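PDB 4FS7: uncharacterized protein from Bacteroides ovatus, which is of unknown function but is an extracellular leucine-rich repeat protein of the BspA type, an elongated solenoid that probably serves in protein binding. Local coordinates for residues V60-A65 and E87-N92; L222-L227 and L244-F249; I348-S353 and K369-P374. All blocks are in the same frame, centred on the assembly; numbering follows the deposited sequence.

Interaction 1 (V60-A65 and E87-N92); sequences VSIGYA and EFAFEN
Ala65 and Glu87 join the backbones where the chain leaving strand 55-62 runs at 89° to the loop that follows strand 84-85. The N-H of Ala65 reaches Glu87 O at 2.9 Å, close to straight and nearly in line with the C=O. Strands 55-62 and 84-85 are parallel, as expected of successive coils in a leucine-rich repeat solenoid, and the bond carries that pairing past the strand ends into the turns. Ala65 and Phe88 both take left-handed backbone conformations, and the CA-H of Ala65 points almost straight at Phe88 O. That carbonyl also receives Glu91 N, closing the type I turn from Phe88 to Glu91.

Toward the inside, Ile62 divides its contacts between two branches. CG2 meets the methyl of Ala89 at 4.1 Å, while CD1 comes to the edge of the Phe90 ring, 4.0 Å from CZ. Phe90 in turn meets the ring of Phe113, continuing the apolar column into the next turn.

Toward solvent, Tyr64 holds CG anti to its backbone N (chi1 -179°), which swings the ring back alongside Glu87 and Phe88 although its CB starts out away from them. The Tyr64 and Phe88 rings point the same way and meet obliquely, their centroids 5.8 Å apart and their planes at 53°. Phe88 and Glu87 are each modelled in two conformations, and these outer contacts describe one copy of each. Beneath them, the Ala89 CB methyl sits over the centre of the Phe90 ring, 4.0 Å above its plane.

Interaction 2 (L222-L227 and L244-F249); sequences LGDFAL and LGKSVF
Asp224 reaches across to Gly245 and Lys246 in a good example of how neighbouring coils of a BspA-type leucine-rich repeat are stitched at a turn. Its CB lies 3.6 Å from Lys246 O, and its CG is 3.7 Å from Lys246 N and near the Lys246 CB. At the tip the two oxygens part company. OD1 accepts the backbone N-H of Lys246 at 2.9 Å, met from 51° out of the carboxylate plane, and comes close to the CA of Gly245, where the absence of a side chain leaves it room. OD2 accepts a hydrogen bond from a water at 2.7 Å, and the same water accepts from Lys246 NZ at 3.0 Å.

Backbone bonds flank this grip: Gly245 N to Leu222 O, Phe225 N to Lys246 O, and Leu227 N to Val248 O. Phe225, itself meeting the ring of Tyr202, lays one face over Ser247, whose CB stands 3.5 Å from the ring centroid, a CH-pi contact 12° off the normal. On the inner side, Leu222 CD1 touches both Leu244 CD2 and Val248 CG1, and Leu227 CD1 packs on Phe249 CE1 at 3.5 Å.

Each layer thus has its own chemistry: apolar within, hydrogen bonds between peptide groups, carboxylate at the rim. The lysine ammonium, linked to Asp224 only through water, probably steadies the carboxylate's negative charge without forming a direct salt bridge.

Interaction 3 (I348-S353 and K369-P374); sequences INFPLS and KKVELP
Phe350 and Leu373 make the tightest apolar meeting here, with Leu373 CD2 at 3.5 Å from both CB and CG of the phenylalanine. The methyl approaches the near end of the ring obliquely. Phe350 has CG anti to its carbonyl carbon (chi1 -66°), and this leans the ring toward Val371, which meets its CE2 side. There Val371 CG1 stands at the ring edge, 3.8 Å from CE2, and Ile348 CG2 brushes the same methyl more loosely. Val371 is modelled in two conformations, and the contact described is that of one copy.

Polar contacts are made through water, with no direct hydrogen bond joining the two segments. The closest pair of CA atoms, those of Phe350 and Leu373, stand 6.3 Å apart, and a file of waters fills the gap between the backbones. One donates a hydrogen bond to Ile348 O at 2.8 Å and accepts one from Glu372 N. A second accepts from Phe350 N at 2.9 Å and donates to Glu372 O. A third donates both to Phe350 O and to that same Glu372 carbonyl, which is therefore gripped by two waters. At the head of the file, another water accepts from Ile348 N and lies 2.9 Å from Lys370 O.

Strand 370-374 has its direct backbone partners on its other neighbour, 389-393, with Val371 and Leu373 both bonded into that pair. Asn349 and Ser353 meanwhile hold their segment to the preceding coil. Side chains packed inward and a backbone seam bridged by water are consistent with stacked coils near the C-terminal end of a BspA-type leucine-rich repeat solenoid.

The three contacts sample one elongated solenoid from end to end, each joining segments about one coil apart in sequence. They follow in series along the chain without touching: the centre of interaction 2 is 34 Å from those of interactions 1 and 3, which lie on opposite sides of the chain's centre, 68 Å apart. Even the nearest atoms of interactions 2 and 3 are about 23 Å apart. The segment pairs differ: one direct hydrogen bond joins 60-65 to 87-92, four join the pair of interaction 2, and none joins 348-353 to 369-374, where water bridges accompany apolar packing. With no ligand or active site identified, all three are best read as stacking contacts.

Interaction 1 (V60-A65 and E87-N92)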
ATOM      1  N   VAL A  60     -10.085  31.504  18.178  1.00 12.32           N
ATOM      2  CA  VAL A  60     -10.673  30.195  18.376  1.00 13.20           C
ATOM      3  C   VAL A  60     -10.451  29.200  17.249  1.00 12.97           C
ATOM      4  O   VAL A  60     -10.815  28.045  17.384  1.00 13.54           O
ATOM      5  CB  VAL A  60     -12.171  30.296  18.707  1.00 16.43           C
ATOM      6  CG1 VAL A  60     -12.362  31.170  19.948  1.00 20.93           C
ATOM      7  CG2 VAL A  60     -12.991  30.816  17.528  1.00 19.32           C
ATOM      8  N   SER A  61      -9.825  29.633  16.163  1.00 13.02           N
ATOM      9  CA  SER A  61      -9.606  28.739  15.039  1.00 12.25           C
ATOM     10  C   SER A  61      -8.436  29.245  14.212  1.00 12.05           C
ATOM     11  O   SER A  61      -8.047  30.420  14.263  1.00 12.94           O
ATOM     12  CB  SER A  61     -10.854  28.555  14.184  1.00 15.34           C
ATOM     13  OG  SER A  61     -11.264  29.761  13.624  1.00 17.97           O
ATOM     14  N   ILE A  62      -7.906  28.328  13.399  1.00 12.40           N
ATOM     15  CA  ILE A  62      -6.957  28.642  12.335  1.00 12.37           C
ATOM     16  C   ILE A  62      -7.688  28.375  11.035  1.00 12.87           C
ATOM     17  O   ILE A  62      -8.277  27.304  10.847  1.00 13.67           O
ATOM     18  CB  ILE A  62      -5.634  27.851  12.461  1.00 12.93           C
ATOM     19  CG1 ILE A  62      -4.918  28.267  13.760  1.00 15.38           C
ATOM     20  CG2 ILE A  62      -4.730  28.090  11.231  1.00 13.50           C
ATOM     21  CD1 ILE A  62      -3.774  27.433  14.086  1.00 18.29           C
ATOM     22  N   GLY A  63      -7.676  29.368  10.155  1.00 14.12           N
ATOM     23  CA  GLY A  63      -8.453  29.287   8.943  1.00 14.83           C
ATOM     24  C   GLY A  63      -7.923  28.320   7.884  1.00 14.90           C
ATOM     25  O   GLY A  63      -6.767  27.927   7.889  1.00 15.43           O
ATOM     26  N   TYR A  64      -8.818  28.012   6.961  1.00 15.91           N
ATOM     27  CA  TYR A  64      -8.481  27.286   5.757  1.00 15.65           C
ATOM     28  C   TYR A  64      -7.225  27.865   5.088  1.00 15.98           C
ATOM     29  O   TYR A  64      -7.155  29.065   4.803  1.00 17.04           O
ATOM     30  CB  TYR A  64      -9.674  27.360   4.808  1.00 18.42           C
ATOM     31  CG  TYR A  64      -9.533  26.650   3.490  1.00 21.53           C
ATOM     32  CD1 TYR A  64      -8.955  27.284   2.399  1.00 25.75           C
ATOM     33  CD2 TYR A  64      -9.985  25.344   3.339  1.00 23.59           C
ATOM     34  CE1 TYR A  64      -8.842  26.609   1.162  1.00 29.81           C
ATOM     35  CE2 TYR A  64      -9.878  24.670   2.108  1.00 26.35           C
ATOM     36  CZ  TYR A  64      -9.296  25.305   1.047  1.00 27.26           C
ATOM     37  OH  TYR A  64      -9.181  24.642  -0.183  1.00 33.77           O
ATOM     38  N   ALA A  65      -6.255  26.999   4.817  1.00 14.73           N
ATOM     39  CA  ALA A  65      -5.025  27.379   4.138  1.00 15.74           C
ATOM     40  C   ALA A  65      -4.303  28.586   4.755  1.00 16.48           C
ATOM     41  O   ALA A  65      -3.550  29.263   4.072  1.00 17.00           O
ATOM     42  CB  ALA A  65      -5.270  27.589   2.613  1.00 16.89           C
ATOM     43  N   GLU A  87      -8.627  22.914   6.851  1.00 14.86           N
ATOM     44  CA  GLU A  87      -7.916  22.111   5.832  1.00 13.23           C
ATOM     45  C   GLU A  87      -6.762  22.936   5.257  1.00 13.70           C
ATOM     46  O   GLU A  87      -6.844  24.186   5.177  1.00 14.32           O
ATOM     47  CB  GLU A  87      -8.837  21.681   4.692  0.50 14.66           C
ATOM     48  CG  GLU A  87      -9.903  20.734   5.097  0.50 16.17           C
ATOM     49  CD  GLU A  87     -10.631  20.176   3.898  0.50 18.98           C
ATOM     50  OE1 GLU A  87     -10.399  20.704   2.792  0.50 24.07           O
ATOM     51  OE2 GLU A  87     -11.402  19.210   4.064  0.50 21.60           O
ATOM     52  N   PHE A  88      -5.704  22.254   4.850  1.00 13.21           N
ATOM     53  CA  PHE A  88      -4.550  22.897   4.232  1.00 14.30           C
ATOM     54  C   PHE A  88      -3.820  23.923   5.122  1.00 13.18           C
ATOM     55  O   PHE A  88      -2.972  24.646   4.623  1.00 13.76           O
ATOM     56  CB  PHE A  88      -4.885  23.546   2.876  0.50 15.32           C
ATOM     57  CG  PHE A  88      -5.314  22.577   1.835  0.50 13.33           C
ATOM     58  CD1 PHE A  88      -6.619  22.204   1.758  0.50 14.95           C
ATOM     59  CD2 PHE A  88      -4.415  22.050   0.937  0.50 15.74           C
ATOM     60  CE1 PHE A  88      -7.054  21.303   0.805  0.50 17.67           C
ATOM     61  CE2 PHE A  88      -4.846  21.145  -0.034  0.50 15.26           C
ATOM     62  CZ  PHE A  88      -6.177  20.771  -0.080  0.50 14.67           C
ATOM     63  N   ALA A  89      -4.093  23.936   6.434  1.00 12.95           N
ATOM     64  CA  ALA A  89      -3.629  25.081   7.223  1.00 13.16           C
ATOM     65  C   ALA A  89      -2.113  25.291   7.205  1.00 13.09           C
ATOM     66  O   ALA A  89      -1.651  26.434   7.222  1.00 14.41           O
ATOM     67  CB  ALA A  89      -4.171  24.974   8.647  1.00 13.55           C
ATOM     68  N   PHE A  90      -1.330  24.205   7.191  1.00 12.54           N
ATOM     69  CA  PHE A  90       0.119  24.293   7.214  1.00 13.52           C
ATOM     70  C   PHE A  90       0.697  23.573   5.986  1.00 13.79           C
ATOM     71  O   PHE A  90       1.834  23.146   6.015  1.00 15.19           O
ATOM     72  CB  PHE A  90       0.689  23.713   8.521  1.00 13.69           C
ATOM     73  CG  PHE A  90      -0.083  24.136   9.730  1.00 13.11           C
ATOM     74  CD1 PHE A  90      -0.046  25.431  10.206  1.00 16.01           C
ATOM     75  CD2 PHE A  90      -0.864  23.243  10.370  1.00 14.29           C
ATOM     76  CE1 PHE A  90      -0.835  25.789  11.318  1.00 13.91           C
ATOM     77  CE2 PHE A  90      -1.613  23.574  11.463  1.00 16.69           C
ATOM     78  CZ  PHE A  90      -1.621  24.849  11.924  1.00 14.38           C
ATOM     79  N   GLU A  91      -0.083  23.469   4.909  1.00 14.52           N
ATOM     80  CA  GLU A  91       0.359  22.744   3.723  0.50 14.72           C
ATOM     81  C   GLU A  91       1.632  23.400   3.188  1.00 15.44           C
ATOM     82  O   GLU A  91       1.687  24.632   3.033  1.00 17.21           O
ATOM     83  CB  GLU A  91      -0.732  22.729   2.664  0.50 15.60           C
ATOM     84  CG  GLU A  91      -0.536  21.634   1.614  0.50 17.21           C
ATOM     85  CD  GLU A  91      -1.200  21.929   0.300  0.50 24.44           C
ATOM     86  OE1 GLU A  91      -1.065  23.080  -0.186  0.50 23.50           O
ATOM     87  OE2 GLU A  91      -1.840  20.991  -0.246  0.50 26.28           O
ATOM     88  N   ASN A  92       2.637  22.585   2.895  1.00 15.65           N
ATOM     89  CA  ASN A  92       3.885  23.086   2.330  1.00 16.77           C
ATOM     90  C   ASN A  92       4.652  24.078   3.189  1.00 16.93           C
ATOM     91  O   ASN A  92       5.429  24.867   2.674  1.00 19.10           O
ATOM     92  CB  ASN A  92       3.671  23.616   0.886  1.00 18.98           C
ATOM     93  CG  ASN A  92       3.254  22.510  -0.070  1.00 20.54           C
ATOM     94  OD1 ASN A  92       3.668  21.349   0.082  1.00 26.23           O
ATOM     95  ND2 ASN A  92       2.443  22.862  -1.048  1.00 26.48           N
TER

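Interaction 2 (L222-L227 and L244-F249)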
ATOM      1  N   LEU A 222      -7.176  -7.995   1.060  1.00 10.55           N
ATOM      2  CA  LEU A 222      -6.020  -7.123   0.709  1.00  9.89           C
ATOM      3  C   LEU A 222      -6.235  -6.567  -0.683  1.00  9.89           C
ATOM      4  O   LEU A 222      -6.405  -7.315  -1.632  1.00 11.35           O
ATOM      5  CB  LEU A 222      -4.652  -7.840   0.659  1.00 12.13           C
ATOM      6  CG  LEU A 222      -4.189  -8.591   1.884  1.00 13.36           C
ATOM      7  CD1 LEU A 222      -2.841  -9.303   1.659  1.00 13.90           C
ATOM      8  CD2 LEU A 222      -4.119  -7.738   3.116  1.00 14.91           C
ATOM      9  N   GLY A 223      -6.196  -5.239  -0.809  1.00  9.87           N
ATOM     10  CA  GLY A 223      -6.471  -4.554  -2.051  1.00  9.94           C
ATOM     11  C   GLY A 223      -5.304  -4.553  -3.038  1.00  9.94           C
ATOM     12  O   GLY A 223      -4.192  -5.066  -2.787  1.00  9.91           O
ATOM     13  N   ASP A 224      -5.570  -3.961  -4.182  1.00  9.41           N
ATOM     14  CA  ASP A 224      -4.627  -3.926  -5.264  1.00  9.06           C
ATOM     15  C   ASP A 224      -3.316  -3.265  -4.832  1.00  8.80           C
ATOM     16  O   ASP A 224      -3.345  -2.208  -4.199  1.00  9.74           O
ATOM     17  CB  ASP A 224      -5.169  -3.132  -6.479  1.00  9.89           C
ATOM     18  CG  ASP A 224      -6.406  -3.721  -7.141  1.00 11.66           C
ATOM     19  OD1 ASP A 224      -6.855  -4.807  -6.766  1.00 11.95           O
ATOM     20  OD2 ASP A 224      -6.903  -3.045  -8.067  1.00 16.79           O
ATOM     21  N   PHE A 225      -2.172  -3.881  -5.118  1.00  8.22           N
ATOM     22  CA  PHE A 225      -0.871  -3.358  -4.783  1.00  8.31           C
ATOM     23  C   PHE A 225      -0.670  -3.105  -3.277  1.00  8.67           C
ATOM     24  O   PHE A 225       0.233  -2.395  -2.882  1.00  9.12           O
ATOM     25  CB  PHE A 225      -0.541  -2.055  -5.556  1.00  9.78           C
ATOM     26  CG  PHE A 225      -0.372  -2.238  -7.031  1.00  8.42           C
ATOM     27  CD1 PHE A 225       0.892  -2.524  -7.570  1.00  9.55           C
ATOM     28  CD2 PHE A 225      -1.423  -2.067  -7.890  1.00  9.88           C
ATOM     29  CE1 PHE A 225       1.063  -2.666  -8.930  1.00 10.49           C
ATOM     30  CE2 PHE A 225      -1.228  -2.224  -9.270  1.00 11.09           C
ATOM     31  CZ  PHE A 225      -0.003  -2.501  -9.757  1.00  9.91           C
ATOM     32  N   ALA A 226      -1.465  -3.743  -2.400  1.00  8.81           N
ATOM     33  CA  ALA A 226      -1.419  -3.368  -0.978  1.00  8.74           C
ATOM     34  C   ALA A 226      -0.106  -3.601  -0.303  1.00  8.46           C
ATOM     35  O   ALA A 226       0.248  -2.860   0.631  1.00  9.68           O
ATOM     36  CB  ALA A 226      -2.554  -4.019  -0.187  1.00 10.49           C
ATOM     37  N   LEU A 227       0.609  -4.637  -0.750  1.00  8.67           N
ATOM     38  CA  LEU A 227       1.908  -4.988  -0.185  1.00  8.92           C
ATOM     39  C   LEU A 227       2.968  -4.964  -1.283  1.00  9.44           C
ATOM     40  O   LEU A 227       3.977  -5.649  -1.175  1.00 10.16           O
ATOM     41  CB  LEU A 227       1.839  -6.335   0.547  1.00  9.50           C
ATOM     42  CG  LEU A 227       1.014  -6.334   1.833  1.00 12.61           C
ATOM     43  CD1 LEU A 227       0.795  -7.768   2.337  1.00 15.15           C
ATOM     44  CD2 LEU A 227       1.777  -5.507   2.863  1.00 16.33           C
ATOM     45  N   LEU A 244      -8.035 -11.498  -2.373  1.00 11.29           N
ATOM     46  CA  LEU A 244      -6.850 -10.710  -2.692  1.00 10.63           C
ATOM     47  C   LEU A 244      -7.126 -10.008  -4.010  1.00 10.55           C
ATOM     48  O   LEU A 244      -7.667 -10.630  -4.928  1.00 11.53           O
ATOM     49  CB  LEU A 244      -5.593 -11.589  -2.846  1.00 12.13           C
ATOM     50  CG  LEU A 244      -5.275 -12.517  -1.685  1.00 12.43           C
ATOM     51  CD1 LEU A 244      -4.073 -13.360  -2.004  1.00 16.51           C
ATOM     52  CD2 LEU A 244      -5.080 -11.747  -0.391  1.00 19.12           C
ATOM     53  N   GLY A 245      -6.791  -8.719  -4.070  1.00 10.45           N
ATOM     54  CA  GLY A 245      -6.879  -7.921  -5.273  1.00  9.90           C
ATOM     55  C   GLY A 245      -5.829  -8.273  -6.312  1.00  9.71           C
ATOM     56  O   GLY A 245      -5.293  -9.372  -6.314  1.00 11.84           O
ATOM     57  N   LYS A 246      -5.552  -7.315  -7.193  1.00  9.15           N
ATOM     58  CA  LYS A 246      -4.536  -7.480  -8.230  1.00  9.21           C
ATOM     59  C   LYS A 246      -3.170  -7.034  -7.719  1.00  8.69           C
ATOM     60  O   LYS A 246      -3.065  -6.054  -6.970  1.00  9.12           O
ATOM     61  CB  LYS A 246      -4.909  -6.621  -9.426  1.00 10.86           C
ATOM     62  CG  LYS A 246      -6.214  -6.957 -10.061  1.00 14.89           C
ATOM     63  CD  LYS A 246      -6.724  -5.825 -10.992  1.00 18.72           C
ATOM     64  CE  LYS A 246      -8.094  -6.127 -11.537  1.00 23.50           C
ATOM     65  NZ  LYS A 246      -8.640  -4.925 -12.220  1.00 28.83           N
ATOM     66  N   SER A 247      -2.100  -7.692  -8.158  1.00  8.58           N
ATOM     67  CA  SER A 247      -0.781  -7.112  -8.007  1.00  8.63           C
ATOM     68  C   SER A 247      -0.416  -6.849  -6.531  1.00  7.92           C
ATOM     69  O   SER A 247       0.380  -5.974  -6.244  1.00  8.32           O
ATOM     70  CB  SER A 247      -0.646  -5.812  -8.819  1.00  9.63           C
ATOM     71  OG  SER A 247      -1.030  -6.034 -10.181  1.00 12.03           O
ATOM     72  N   VAL A 248      -0.934  -7.665  -5.611  1.00  8.00           N
ATOM     73  CA  VAL A 248      -0.817  -7.363  -4.215  1.00  8.23           C
ATOM     74  C   VAL A 248       0.629  -7.318  -3.761  1.00  8.52           C
ATOM     75  O   VAL A 248       0.954  -6.518  -2.902  1.00  9.00           O
ATOM     76  CB  VAL A 248      -1.657  -8.312  -3.334  1.00  9.01           C
ATOM     77  CG1 VAL A 248      -1.438  -8.051  -1.843  1.00 10.59           C
ATOM     78  CG2 VAL A 248      -3.141  -8.231  -3.670  1.00 10.46           C
ATOM     79  N   PHE A 249       1.465  -8.215  -4.307  1.00  8.16           N
ATOM     80  CA  PHE A 249       2.831  -8.295  -3.956  1.00  7.88           C
ATOM     81  C   PHE A 249       3.752  -7.888  -5.116  1.00  9.43           C
ATOM     82  O   PHE A 249       4.923  -8.291  -5.212  1.00 10.22           O
ATOM     83  CB  PHE A 249       3.198  -9.713  -3.483  1.00  8.87           C
ATOM     84  CG  PHE A 249       2.465 -10.108  -2.244  1.00  9.70           C
ATOM     85  CD1 PHE A 249       2.949  -9.754  -0.975  1.00 10.60           C
ATOM     86  CD2 PHE A 249       1.256 -10.775  -2.318  1.00 10.72           C
ATOM     87  CE1 PHE A 249       2.255 -10.084   0.174  1.00 12.59           C
ATOM     88  CE2 PHE A 249       0.576 -11.112  -1.194  1.00 13.73           C
ATOM     89  CZ  PHE A 249       1.054 -10.754   0.067  1.00 13.61           C
TER
HETATM   90  O   HOH W   1      -8.960  -3.146  -9.813  1.00 30.83           O

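Interaction 3 (I348-S353 and K369-P374)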
ATOM      1  N   ILE A 348       7.925 -31.452 -17.544  1.00 13.50           N
ATOM      2  CA  ILE A 348       6.540 -31.084 -17.350  1.00 13.18           C
ATOM      3  C   ILE A 348       5.689 -32.204 -17.903  1.00 13.32           C
ATOM      4  O   ILE A 348       5.958 -32.719 -18.986  1.00 14.62           O
ATOM      5  CB  ILE A 348       6.215 -29.692 -17.943  1.00 13.59           C
ATOM      6  CG1 ILE A 348       4.772 -29.313 -17.597  1.00 12.49           C
ATOM      7  CG2 ILE A 348       6.504 -29.650 -19.466  1.00 16.13           C
ATOM      8  CD1 ILE A 348       4.449 -27.830 -17.921  1.00 13.54           C
ATOM      9  N   ASN A 349       4.673 -32.560 -17.138  1.00 13.47           N
ATOM     10  CA  ASN A 349       3.684 -33.537 -17.538  1.00 13.25           C
ATOM     11  C   ASN A 349       2.392 -32.904 -18.008  1.00 14.29           C
ATOM     12  O   ASN A 349       2.066 -31.775 -17.606  1.00 15.65           O
ATOM     13  CB  ASN A 349       3.349 -34.463 -16.365  1.00 14.06           C
ATOM     14  CG  ASN A 349       2.765 -33.709 -15.194  1.00 13.92           C
ATOM     15  OD1 ASN A 349       3.351 -32.750 -14.701  1.00 16.59           O
ATOM     16  ND2 ASN A 349       1.593 -34.106 -14.769  1.00 16.15           N
ATOM     17  N   PHE A 350       1.650 -33.644 -18.821  1.00 12.58           N
ATOM     18  CA  PHE A 350       0.405 -33.194 -19.390  1.00 14.12           C
ATOM     19  C   PHE A 350      -0.695 -34.164 -19.021  1.00 16.49           C
ATOM     20  O   PHE A 350      -0.906 -35.185 -19.699  1.00 17.29           O
ATOM     21  CB  PHE A 350       0.581 -33.045 -20.885  1.00 13.92           C
ATOM     22  CG  PHE A 350       1.545 -31.965 -21.209  1.00 13.53           C
ATOM     23  CD1 PHE A 350       1.142 -30.636 -21.220  1.00 15.36           C
ATOM     24  CD2 PHE A 350       2.878 -32.217 -21.411  1.00 14.66           C
ATOM     25  CE1 PHE A 350       2.066 -29.644 -21.469  1.00 16.36           C
ATOM     26  CE2 PHE A 350       3.815 -31.197 -21.671  1.00 15.28           C
ATOM     27  CZ  PHE A 350       3.381 -29.890 -21.693  1.00 13.85           C
ATOM     28  N   PRO A 351      -1.420 -33.862 -17.954  1.00 14.26           N
ATOM     29  CA  PRO A 351      -2.427 -34.810 -17.531  1.00 15.60           C
ATOM     30  C   PRO A 351      -3.558 -34.993 -18.543  1.00 16.44           C
ATOM     31  O   PRO A 351      -3.838 -34.097 -19.294  1.00 15.95           O
ATOM     32  CB  PRO A 351      -2.937 -34.198 -16.230  0.50 16.92           C
ATOM     33  CG  PRO A 351      -1.786 -33.415 -15.715  0.50 16.50           C
ATOM     34  CD  PRO A 351      -1.121 -32.865 -16.920  0.50 14.60           C
ATOM     35  N   LEU A 352      -4.188 -36.167 -18.554  1.00 20.40           N
ATOM     36  CA  LEU A 352      -5.225 -36.461 -19.534  1.00 21.26           C
ATOM     37  C   LEU A 352      -6.502 -35.643 -19.339  1.00 18.59           C
ATOM     38  O   LEU A 352      -7.322 -35.607 -20.230  1.00 20.23           O
ATOM     39  CB  LEU A 352      -5.534 -37.967 -19.544  1.00 26.14           C
ATOM     40  N   SER A 353      -6.649 -34.943 -18.206  1.00 14.73           N
ATOM     41  CA  SER A 353      -7.721 -33.950 -18.019  1.00 14.17           C
ATOM     42  C   SER A 353      -7.543 -32.696 -18.884  1.00 11.78           C
ATOM     43  O   SER A 353      -8.473 -31.919 -19.046  1.00 11.91           O
ATOM     44  CB  SER A 353      -7.757 -33.483 -16.558  1.00 14.54           C
ATOM     45  OG  SER A 353      -6.466 -33.161 -16.078  1.00 15.74           O
ATOM     46  N   LYS A 369      12.871 -30.739 -24.165  1.00 15.23           N
ATOM     47  CA  LYS A 369      13.343 -31.617 -25.254  1.00 16.05           C
ATOM     48  C   LYS A 369      12.390 -32.740 -25.561  1.00 16.17           C
ATOM     49  O   LYS A 369      12.329 -33.189 -26.720  1.00 18.63           O
ATOM     50  CB  LYS A 369      14.721 -32.197 -24.915  1.00 18.02           C
ATOM     51  CG  LYS A 369      15.811 -31.159 -24.773  1.00 20.40           C
ATOM     52  CD  LYS A 369      17.108 -31.718 -24.242  1.00 25.21           C
ATOM     53  CE  LYS A 369      18.154 -30.623 -24.097  1.00 31.28           C
ATOM     54  NZ  LYS A 369      19.390 -31.156 -23.479  1.00 33.37           N
ATOM     55  N   LYS A 370      11.660 -33.224 -24.551  1.00 16.34           N
ATOM     56  CA  LYS A 370      10.780 -34.378 -24.722  1.00 18.44           C
ATOM     57  C   LYS A 370       9.508 -34.179 -23.931  1.00 17.34           C
ATOM     58  O   LYS A 370       9.563 -33.859 -22.740  1.00 20.42           O
ATOM     59  CB  LYS A 370      11.466 -35.681 -24.271  1.00 22.58           C
ATOM     60  CG  LYS A 370      12.740 -36.004 -25.013  1.00 26.42           C
ATOM     61  N   VAL A 371       8.361 -34.296 -24.564  0.50 15.06           N
ATOM     62  CA  VAL A 371       7.145 -34.383 -23.784  0.50 14.85           C
ATOM     63  C   VAL A 371       6.310 -35.516 -24.322  0.50 16.82           C
ATOM     64  O   VAL A 371       6.607 -36.076 -25.376  0.50 16.31           O
ATOM     65  CB  VAL A 371       6.365 -33.065 -23.806  0.50 13.84           C
ATOM     66  CG1 VAL A 371       7.201 -31.942 -23.174  0.50 13.98           C
ATOM     67  CG2 VAL A 371       5.954 -32.740 -25.248  0.50 11.95           C
ATOM     68  N   GLU A 372       5.314 -35.884 -23.534  1.00 19.00           N
ATOM     69  CA  GLU A 372       4.334 -36.916 -23.849  1.00 19.28           C
ATOM     70  C   GLU A 372       2.960 -36.262 -23.837  1.00 18.24           C
ATOM     71  O   GLU A 372       2.575 -35.696 -22.826  1.00 18.34           O
ATOM     72  CB  GLU A 372       4.379 -38.037 -22.792  1.00 20.73           C
ATOM     73  CG  GLU A 372       5.750 -38.730 -22.664  1.00 26.08           C
ATOM     74  CD  GLU A 372       5.710 -39.960 -21.770  1.00 33.08           C
ATOM     75  OE1 GLU A 372       4.600 -40.309 -21.310  1.00 37.65           O
ATOM     76  OE2 GLU A 372       6.784 -40.584 -21.556  1.00 34.71           O
ATOM     77  N   LEU A 373       2.241 -36.310 -24.964  1.00 19.24           N
ATOM     78  CA  LEU A 373       0.877 -35.772 -25.126  1.00 20.10           C
ATOM     79  C   LEU A 373      -0.040 -36.766 -25.814  1.00 19.75           C
ATOM     80  O   LEU A 373       0.405 -37.493 -26.702  1.00 20.99           O
ATOM     81  CB  LEU A 373       0.863 -34.493 -25.996  1.00 22.34           C
ATOM     82  CG  LEU A 373       1.201 -33.130 -25.413  1.00 22.67           C
ATOM     83  CD1 LEU A 373       1.268 -32.137 -26.562  1.00 25.34           C
ATOM     84  CD2 LEU A 373       0.211 -32.723 -24.396  1.00 22.45           C
ATOM     85  N   PRO A 374      -1.341 -36.703 -25.538  1.00 20.76           N
ATOM     86  CA  PRO A 374      -2.263 -37.485 -26.339  1.00 23.37           C
ATOM     87  C   PRO A 374      -2.309 -36.937 -27.756  1.00 21.51           C
ATOM     88  O   PRO A 374      -2.208 -35.725 -27.968  1.00 19.50           O
ATOM     89  CB  PRO A 374      -3.606 -37.322 -25.629  1.00 25.48           C
ATOM     90  CG  PRO A 374      -3.482 -36.100 -24.867  1.00 27.13           C
ATOM     91  CD  PRO A 374      -2.037 -35.934 -24.502  1.00 21.36           C
TER
HETATM   92  O   HOH W   2       9.226 -33.005 -20.035  1.00 18.46           O
HETATM   93  O   HOH W   3       5.698 -34.871 -20.715  1.00 19.87           O
HETATM   94  O   HOH W   4       3.021 -35.951 -19.971  1.00 20.65           O
HETATM   95  O   HOH W   5       0.105 -36.613 -21.746  1.00 27.01           O